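Local atomic coordinates of beta-D-glucoside glucohydrolase (Trichoderma reesei, PDB entry 4I8D), a protein that probably hydrolyses terminal, non-reducing beta-D-glucosyl residues to release beta-D-glucose, as a secreted family 3 glycoside hydrolase of cellulose degradation. Residues Ser105-Ile110 / Pro308-Ser313; Glu100-Ser105 / Val152-Thr157; Gly37-Pro42 / Thr259-Asn264. All blocks are in the same frame, centred on the assembly; numbering follows the deposited sequence.

Contacts 1 and 2 lie side by side, their centres about 8 Å apart, and share Ser105, the residue just after helix 88-104, where the chain turns toward strand 109-110. They are joined by probable hydrogen bonds from Thr157 OG1 to Ile110 O and from Ile110 N to Gln155 O, both 2.9 Å. Contact 3 sits about 19 Å from contact 1, centre to centre, yet touches it where Phe310 CZ packs on Pro42 O at 3.2 Å; it does not touch contact 2. The bound beta-D-glucopyranose is closest to contact 3, about 6 Å from the Trp38 side chain, compared with about 11 Å from that of Ile107 and about 13 Å from that of Val102.

Contact 1 (Ser105-Ile110 / Pro308-Ser313); sequences SGIHVI and PSFNIS. With NAG (2-acetamido-2-deoxy-beta-D-glucopyranose), chain F.
Phe310 and Asn311 pass beside the turn made by Ser105 and Gly106. Asn311 N donates to Ser105 O at 3.1 Å, from above the carbonyl plane and bent to 143° at the hydrogen. The same oxygen also takes a CA-H...O contact from Phe310 CA at 3.4 Å. Gly106, with positive phi, closes helix 88-104 in a Schellman motif, and its CA lies 3.4 Å from Ser309 O. Along the Phe310 side chain, CB comes first, 3.9 Å from Gly106 O. CG stands anti to the backbone N (chi1 172°), which lays the ring alongside Ser105-Ile107. CD1 then lies 3.8 Å from Ser105 O, which approaches obliquely, and 4.2 Å from Ile107 CG1, placed at the ring edge near its plane. One carbon further along Ile107, CD1 packs on Ile312 CD1 at 3.7 Å. On the outer side, Asn311 OD1 accepts from both Ser313 N and Ser313 OG, the hydroxyl lying on a lone pair in the carbonyl plane, which would hold the amide's rotation while ND2 carries N-acetylglucosamine. Asn311-Ile312-Ser313 is thus an N-glycosylation sequon folded as an Asx turn.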
loop_
_atom_site.group_PDB
_atom_site.type_symbol
_atom_site.label_atom_id
_atom_site.label_comp_id
_atom_site.label_asym_id
_atom_site.label_seq_id
_atom_site.Cartn_x
_atom_site.Cartn_y
_atom_site.Cartn_z
ATOM N N SER A 105 -20.884 9.879 -0.314
ATOM C CA SER A 105 -21.269 9.555 1.063
ATOM C C SER A 105 -21.133 10.753 2.003
ATOM O O SER A 105 -21.385 10.634 3.203
ATOM C CB SER A 105 -20.459 8.374 1.594
ATOM O OG SER A 105 -20.708 7.207 0.832
ATOM N N GLY A 106 -20.732 11.897 1.452
ATOM C CA GLY A 106 -20.673 13.152 2.198
ATOM C C GLY A 106 -19.507 13.301 3.157
ATOM O O GLY A 106 -19.598 14.055 4.129
ATOM N N ILE A 107 -18.417 12.583 2.879
ATOM C CA ILE A 107 -17.181 12.638 3.675
ATOM C C ILE A 107 -16.145 13.531 2.983
ATOM O O ILE A 107 -15.923 13.406 1.775
ATOM C CB ILE A 107 -16.572 11.221 3.860
ATOM C CG1 ILE A 107 -17.547 10.300 4.590
ATOM C CG2 ILE A 107 -15.237 11.279 4.587
ATOM C CD1 ILE A 107 -17.409 8.855 4.179
ATOM N N HIS A 108 -15.508 14.415 3.749
ATOM C CA HIS A 108 -14.496 15.324 3.204
ATOM C C HIS A 108 -13.117 14.676 3.053
ATOM O O HIS A 108 -12.451 14.860 2.029
ATOM C CB HIS A 108 -14.377 16.577 4.068
ATOM C CG HIS A 108 -15.681 17.267 4.310
ATOM N ND1 HIS A 108 -16.465 17.008 5.416
ATOM C CD2 HIS A 108 -16.348 18.197 3.586
ATOM C CE1 HIS A 108 -17.555 17.753 5.364
ATOM N NE2 HIS A 108 -17.509 18.484 4.263
ATOM N N VAL A 109 -12.693 13.925 4.073
ATOM C CA VAL A 109 -11.339 13.368 4.103
ATOM C C VAL A 109 -11.323 11.849 4.210
ATOM O O VAL A 109 -11.894 11.264 5.140
ATOM C CB VAL A 109 -10.487 13.937 5.258
ATOM C CG1 VAL A 109 -9.012 13.659 5.002
ATOM C CG2 VAL A 109 -10.720 15.431 5.439
ATOM N N ILE A 110 -10.653 11.217 3.251
ATOM C CA ILE A 110 -10.377 9.794 3.340
ATOM C C ILE A 110 -9.011 9.597 3.995
ATOM O O ILE A 110 -8.027 10.256 3.630
ATOM C CB ILE A 110 -10.485 9.085 1.965
ATOM C CG1 ILE A 110 -10.505 7.557 2.142
ATOM C CG2 ILE A 110 -9.404 9.560 0.991
ATOM C CD1 ILE A 110 -11.804 7.017 2.706
ATOM N N PRO A 308 -22.304 16.768 -1.065
ATOM C CA PRO A 308 -23.325 15.926 -0.431
ATOM C C PRO A 308 -23.163 15.840 1.093
ATOM O O PRO A 308 -22.035 15.872 1.599
ATOM C CB PRO A 308 -23.099 14.558 -1.083
ATOM C CG PRO A 308 -22.502 14.873 -2.415
ATOM C CD PRO A 308 -21.629 16.073 -2.179
ATOM N N SER A 309 -24.284 15.763 1.810
ATOM C CA SER A 309 -24.268 15.641 3.272
ATOM C C SER A 309 -23.853 14.230 3.687
ATOM O O SER A 309 -23.986 13.290 2.900
ATOM C CB SER A 309 -25.644 15.981 3.851
ATOM O OG SER A 309 -26.609 15.012 3.479
ATOM N N PHE A 310 -23.361 14.077 4.915
ATOM C CA PHE A 310 -22.941 12.766 5.411
ATOM C C PHE A 310 -24.095 11.759 5.502
ATOM O O PHE A 310 -24.927 11.826 6.412
ATOM C CB PHE A 310 -22.232 12.900 6.767
ATOM C CG PHE A 310 -21.944 11.583 7.438
ATOM C CD1 PHE A 310 -20.893 10.780 7.009
ATOM C CD2 PHE A 310 -22.724 11.144 8.504
ATOM C CE1 PHE A 310 -20.628 9.566 7.626
ATOM C CE2 PHE A 310 -22.461 9.929 9.124
ATOM C CZ PHE A 310 -21.412 9.140 8.684
ATOM N N ASN A 311 -24.141 10.826 4.556
ATOM C CA ASN A 311 -25.094 9.721 4.626
ATOM C C ASN A 311 -24.440 8.398 4.241
ATOM O O ASN A 311 -24.217 8.103 3.067
ATOM C CB ASN A 311 -26.345 10.009 3.788
ATOM C CG ASN A 311 -27.466 9.014 4.039
ATOM O OD1 ASN A 311 -27.235 7.896 4.504
ATOM N ND2 ASN A 311 -28.698 9.423 3.723
ATOM N N ILE A 312 -24.157 7.599 5.260
ATOM C CA ILE A 312 -23.346 6.394 5.123
ATOM C C ILE A 312 -24.153 5.153 4.707
ATOM O O ILE A 312 -23.585 4.087 4.454
ATOM C CB ILE A 312 -22.500 6.168 6.412
ATOM C CG1 ILE A 312 -21.068 5.778 6.058
ATOM C CG2 ILE A 312 -23.166 5.205 7.393
ATOM C CD1 ILE A 312 -20.314 6.887 5.361
ATOM N N SER A 313 -25.475 5.303 4.628
ATOM C CA SER A 313 -26.351 4.225 4.158
ATOM C C SER A 313 -26.730 4.371 2.676
ATOM O O SER A 313 -27.476 3.550 2.137
ATOM C CB SER A 313 -27.600 4.107 5.039
ATOM O OG SER A 313 -28.453 5.223 4.866
HETATM C C1 NAG F . -29.872 8.598 3.889
HETATM C C2 NAG F . -30.995 9.636 3.999
HETATM C C3 NAG F . -32.385 9.014 3.858
HETATM C C4 NAG F . -32.477 8.042 2.681
HETATM C C5 NAG F . -31.274 7.099 2.618
HETATM C C6 NAG F . -31.256 6.375 1.278
HETATM C C7 NAG F . -30.296 11.534 5.388
HETATM C C8 NAG F . -30.331 12.155 6.753
HETATM N N2 NAG F . -30.928 10.365 5.256
HETATM O O3 NAG F . -33.334 10.044 3.669
HETATM O O4 NAG F . -33.673 7.297 2.781
HETATM O O5 NAG F . -30.046 7.795 2.734
HETATM O O6 NAG F . -31.128 4.993 1.513
HETATM O O7 NAG F . -29.698 12.094 4.466
HETATM O O HOH W 1 -22.276 5.342 2.062
#

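Contact 2 (Glu100-Ser105 / Val152-Thr157); sequences EEVKAS and VGVQAT
Val152 and Val154 insert their methyl groups against the last turns of helix 88-104, Val152 beside Glu100 and Val154 between Val102 and Lys103. In Val152, CG1 is anti to the backbone N (chi1 168°), and this branch presses on the helix backbone, 3.5 Å from Glu100 N. Glu100 CG lies across both valine methyls, the two side chains crossing at about a right angle. Beyond CG the glutamate runs extended, carrying its carboxylate away to Gln96 and His320, so that the aliphatic part alone serves the contact. Val154 is turned differently: its CG1 is anti to the carbonyl carbon, beside the backbone N (chi1 -54°), and fills the angle between two helix residues, touching Lys103 CB at 3.8 Å and Val102 CG1 at 3.9 Å. Lys103 stays stretched through its first three torsions and bends only at the last, chi4 -76°. That course draws its methylenes past the turn, with CD 3.2 Å from Val152 O. At the helix end Ser105 OG folds back onto Glu101 O at 2.8 Å, nearly in line with the carbonyl, which also receives Ser105 N. Gly153, the first residue to leave helical angles after helix 135-150, has positive phi; Val154 next points toward helix 88-104. Gln155 beyond it bonds through its backbone to His108. Valine methyls and lysine and glutamate methylenes therefore join the end of one helix to the loop leading from the next helix into strand 157-161, a helix-to-strand junction of the TIM-barrel-like N-terminal domain of family 3 glycoside hydrolases.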
loop_
_atom_site.group_PDB
_atom_site.type_symbol
_atom_site.label_atom_id
_atom_site.label_comp_id
_atom_site.label_asym_id
_atom_site.label_seq_id
_atom_site.Cartn_x
_atom_site.Cartn_y
_atom_site.Cartn_z
ATOM N N GLU A 100 -14.869 8.948 -5.403
ATOM C CA GLU A 100 -16.269 9.140 -5.795
ATOM C C GLU A 100 -17.230 8.698 -4.695
ATOM O O GLU A 100 -18.177 9.415 -4.354
ATOM C CB GLU A 100 -16.572 8.405 -7.107
ATOM C CG GLU A 100 -15.995 9.083 -8.346
ATOM C CD GLU A 100 -16.149 8.258 -9.620
ATOM O OE1 GLU A 100 -17.078 7.425 -9.700
ATOM O OE2 GLU A 100 -15.338 8.440 -10.557
ATOM N N GLU A 101 -16.964 7.528 -4.122
ATOM C CA GLU A 101 -17.809 6.972 -3.069
ATOM C C GLU A 101 -17.721 7.780 -1.781
ATOM O O GLU A 101 -18.664 7.792 -0.981
ATOM C CB GLU A 101 -17.452 5.509 -2.817
ATOM C CG GLU A 101 -17.484 4.677 -4.084
ATOM C CD GLU A 101 -17.757 3.217 -3.835
ATOM O OE1 GLU A 101 -17.849 2.807 -2.663
ATOM O OE2 GLU A 101 -17.887 2.476 -4.828
ATOM N N VAL A 102 -16.590 8.464 -1.606
ATOM C CA VAL A 102 -16.333 9.302 -0.432
ATOM C C VAL A 102 -17.054 10.649 -0.530
ATOM O O VAL A 102 -17.642 11.112 0.450
ATOM C CB VAL A 102 -14.813 9.472 -0.189
ATOM C CG1 VAL A 102 -14.519 10.532 0.863
ATOM C CG2 VAL A 102 -14.213 8.142 0.231
ATOM N N LYS A 103 -17.009 11.263 -1.711
ATOM C CA LYS A 103 -17.765 12.485 -1.985
ATOM C C LYS A 103 -19.269 12.217 -1.856
ATOM O O LYS A 103 -19.968 12.922 -1.126
ATOM C CB LYS A 103 -17.425 13.035 -3.376
ATOM C CG LYS A 103 -17.619 14.541 -3.532
ATOM C CD LYS A 103 -17.427 14.979 -4.984
ATOM C CE LYS A 103 -17.381 16.496 -5.150
ATOM N NZ LYS A 103 -18.727 17.131 -5.053
ATOM N N ALA A 104 -19.749 11.175 -2.535
ATOM C CA ALA A 104 -21.181 10.838 -2.543
ATOM C C ALA A 104 -21.736 10.446 -1.170
ATOM O O ALA A 104 -22.920 10.664 -0.896
ATOM C CB ALA A 104 -21.476 9.756 -3.573
ATOM N N SER A 105 -20.884 9.879 -0.314
ATOM C CA SER A 105 -21.269 9.555 1.063
ATOM C C SER A 105 -21.133 10.753 2.003
ATOM O O SER A 105 -21.385 10.634 3.203
ATOM C CB SER A 105 -20.459 8.374 1.594
ATOM O OG SER A 105 -20.708 7.207 0.832
ATOM N N VAL A 152 -11.281 14.017 -7.695
ATOM C CA VAL A 152 -12.719 13.833 -7.504
ATOM C C VAL A 152 -13.273 14.884 -6.523
ATOM O O VAL A 152 -14.488 15.016 -6.355
ATOM C CB VAL A 152 -13.022 12.371 -7.070
ATOM C CG1 VAL A 152 -14.450 12.200 -6.580
ATOM C CG2 VAL A 152 -12.760 11.424 -8.229
ATOM N N GLY A 153 -12.377 15.647 -5.901
ATOM C CA GLY A 153 -12.766 16.671 -4.934
ATOM C C GLY A 153 -12.753 16.229 -3.476
ATOM O O GLY A 153 -13.394 16.855 -2.631
ATOM N N VAL A 154 -12.032 15.149 -3.171
ATOM C CA VAL A 154 -11.891 14.701 -1.782
ATOM C C VAL A 154 -10.452 14.844 -1.276
ATOM O O VAL A 154 -9.502 14.794 -2.059
ATOM C CB VAL A 154 -12.428 13.264 -1.551
ATOM C CG1 VAL A 154 -13.863 13.127 -2.040
ATOM C CG2 VAL A 154 -11.553 12.236 -2.233
ATOM N N GLN A 155 -10.315 15.043 0.033
ATOM C CA GLN A 155 -9.015 15.183 0.689
ATOM C C GLN A 155 -8.379 13.824 0.995
ATOM O O GLN A 155 -9.020 12.950 1.590
ATOM C CB GLN A 155 -9.158 15.960 1.999
ATOM C CG GLN A 155 -9.500 17.431 1.847
ATOM C CD GLN A 155 -9.534 18.141 3.184
ATOM O OE1 GLN A 155 -8.665 17.932 4.029
ATOM N NE2 GLN A 155 -10.538 18.984 3.386
ATOM N N ALA A 156 -7.118 13.655 0.602
ATOM C CA ALA A 156 -6.383 12.428 0.898
ATOM C C ALA A 156 -5.476 12.607 2.122
ATOM O O ALA A 156 -5.107 13.735 2.467
ATOM C CB ALA A 156 -5.575 11.986 -0.315
ATOM N N THR A 157 -5.135 11.496 2.782
ATOM C CA THR A 157 -4.209 11.523 3.915
ATOM C C THR A 157 -3.074 10.526 3.735
ATOM O O THR A 157 -3.293 9.310 3.818
ATOM C CB THR A 157 -4.902 11.188 5.247
ATOM O OG1 THR A 157 -6.202 11.783 5.290
ATOM C CG2 THR A 157 -4.075 11.701 6.406
#

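Contact 3 (Gly37-Pro42 / Thr259-Asn264); sequences GWNGGP and TDFNGN
Trp38 and Thr259 make the tight part of this contact. The Trp38 N-H makes a nearly straight hydrogen bond to Thr259 OG1, 2.9 Å from N with 176° at the hydrogen. The hydroxyl sits between its residue's backbone N and carbonyl carbon (chi1 56°), from where it donates in turn to Asp260 O at 3.1 Å. Gly263 N reaches that oxygen from the opposite face of its plane, closing the turn Asp260-Gly263. The indole is wedged alongside: CB lies 3.4 Å from Asp260 O, and CE3 brings the ring edge to Thr259 O at 3.3 Å. Over one indole face comes Phe261, its CA making a CH-pi contact with the five-membered ring and its phenyl edge directed at that face, a T-shaped pair with planes at 90° and CD1 3.3 Å from Trp38 NE1. On the outer side the fit is looser: Phe261 is exposed in the single molecule, and Asn39 ND2 comes no nearer than 4.3 Å to its CE1. The backbone bond anchors Trp38, whereas the perpendicular phenyl ring and edge carbonyl probably limit its side chain's turning. Trp38 also meets the pocket residue Trp238 edge-to-face, consistent with second-shell packing beside the glucose site.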
loop_
_atom_site.group_PDB
_atom_site.type_symbol
_atom_site.label_atom_id
_atom_site.label_comp_id
_atom_site.label_asym_id
_atom_site.label_seq_id
_atom_site.Cartn_x
_atom_site.Cartn_y
_atom_site.Cartn_z
ATOM N N GLY A 37 -14.186 14.805 19.745
ATOM C CA GLY A 37 -13.930 13.730 20.704
ATOM C C GLY A 37 -14.002 12.367 20.048
ATOM O O GLY A 37 -14.372 12.243 18.879
ATOM N N TRP A 38 -13.634 11.339 20.802
ATOM C CA TRP A 38 -13.783 9.968 20.339
ATOM C C TRP A 38 -15.272 9.648 20.155
ATOM O O TRP A 38 -16.025 9.586 21.130
ATOM C CB TRP A 38 -13.143 8.993 21.328
ATOM C CG TRP A 38 -12.771 7.683 20.707
ATOM C CD1 TRP A 38 -13.627 6.704 20.279
ATOM C CD2 TRP A 38 -11.448 7.203 20.442
ATOM N NE1 TRP A 38 -12.917 5.647 19.761
ATOM C CE2 TRP A 38 -11.578 5.925 19.851
ATOM C CE3 TRP A 38 -10.162 7.728 20.648
ATOM C CZ2 TRP A 38 -10.473 5.165 19.460
ATOM C CZ3 TRP A 38 -9.068 6.975 20.259
ATOM C CH2 TRP A 38 -9.229 5.704 19.673
ATOM N N ASN A 39 -15.677 9.459 18.900
ATOM C CA ASN A 39 -17.085 9.246 18.524
ATOM C C ASN A 39 -18.002 10.394 18.939
ATOM O O ASN A 39 -19.163 10.176 19.286
ATOM C CB ASN A 39 -17.625 7.911 19.061
ATOM C CG ASN A 39 -16.736 6.736 18.709
ATOM O OD1 ASN A 39 -16.114 6.704 17.644
ATOM N ND2 ASN A 39 -16.669 5.758 19.609
ATOM N N GLY A 40 -17.470 11.613 18.906
ATOM C CA GLY A 40 -18.244 12.801 19.251
ATOM C C GLY A 40 -19.170 13.231 18.129
ATOM O O GLY A 40 -20.220 13.822 18.374
ATOM N N GLY A 41 -18.766 12.941 16.894
ATOM C CA GLY A 41 -19.561 13.260 15.711
ATOM C C GLY A 41 -20.057 12.021 14.975
ATOM O O GLY A 41 -19.802 10.894 15.415
ATOM N N PRO A 42 -20.768 12.220 13.845
ATOM C CA PRO A 42 -21.336 11.107 13.075
ATOM C C PRO A 42 -20.297 10.341 12.255
ATOM O O PRO A 42 -20.589 9.253 11.760
ATOM C CB PRO A 42 -22.333 11.800 12.148
ATOM C CG PRO A 42 -21.767 13.164 11.951
ATOM C CD PRO A 42 -21.105 13.529 13.250
ATOM N N THR A 259 -10.380 13.294 21.926
ATOM C CA THR A 259 -10.172 12.690 23.240
ATOM C C THR A 259 -9.694 11.256 23.077
ATOM O O THR A 259 -9.657 10.735 21.959
ATOM C CB THR A 259 -11.466 12.658 24.088
ATOM O OG1 THR A 259 -12.503 11.965 23.379
ATOM C CG2 THR A 259 -11.934 14.058 24.452
ATOM N N ASP A 260 -9.329 10.622 24.191
ATOM C CA ASP A 260 -9.140 9.175 24.209
ATOM C C ASP A 260 -10.514 8.494 24.211
ATOM O O ASP A 260 -11.544 9.176 24.272
ATOM C CB ASP A 260 -8.255 8.726 25.390
ATOM C CG ASP A 260 -8.905 8.941 26.758
ATOM O OD1 ASP A 260 -10.143 9.092 26.855
ATOM O OD2 ASP A 260 -8.158 8.941 27.760
ATOM N N PHE A 261 -10.528 7.163 24.146
ATOM C CA PHE A 261 -11.781 6.399 24.104
ATOM C C PHE A 261 -12.703 6.659 25.306
ATOM O O PHE A 261 -13.927 6.677 25.159
ATOM C CB PHE A 261 -11.507 4.897 23.947
ATOM C CG PHE A 261 -12.756 4.065 23.828
ATOM C CD1 PHE A 261 -13.521 4.093 22.661
ATOM C CD2 PHE A 261 -13.177 3.261 24.887
ATOM C CE1 PHE A 261 -14.678 3.335 22.551
ATOM C CE2 PHE A 261 -14.335 2.499 24.784
ATOM C CZ PHE A 261 -15.084 2.536 23.614
ATOM N N ASN A 262 -12.114 6.863 26.482
ATOM C CA ASN A 262 -12.875 7.156 27.697
ATOM C C ASN A 262 -13.353 8.602 27.757
ATOM O O ASN A 262 -14.123 8.964 28.651
ATOM C CB ASN A 262 -12.042 6.853 28.945
ATOM C CG ASN A 262 -11.196 5.610 28.790
ATOM O OD1 ASN A 262 -11.708 4.489 28.781
ATOM N ND2 ASN A 262 -9.889 5.804 28.661
ATOM N N GLY A 263 -12.886 9.421 26.814
ATOM C CA GLY A 263 -13.238 10.837 26.763
ATOM C C GLY A 263 -12.342 11.715 27.617
ATOM O O GLY A 263 -12.754 12.787 28.054
ATOM N N ASN A 264 -11.123 11.251 27.865
ATOM C CA ASN A 264 -10.123 12.026 28.594
ATOM C C ASN A 264 -9.004 12.461 27.653
ATOM O O ASN A 264 -9.123 12.300 26.433
ATOM C CB ASN A 264 -9.564 11.216 29.767
ATOM C CG ASN A 264 -10.556 11.078 30.909
ATOM O OD1 ASN A 264 -11.143 10.017 31.109
ATOM N ND2 ASN A 264 -10.748 12.154 31.663
#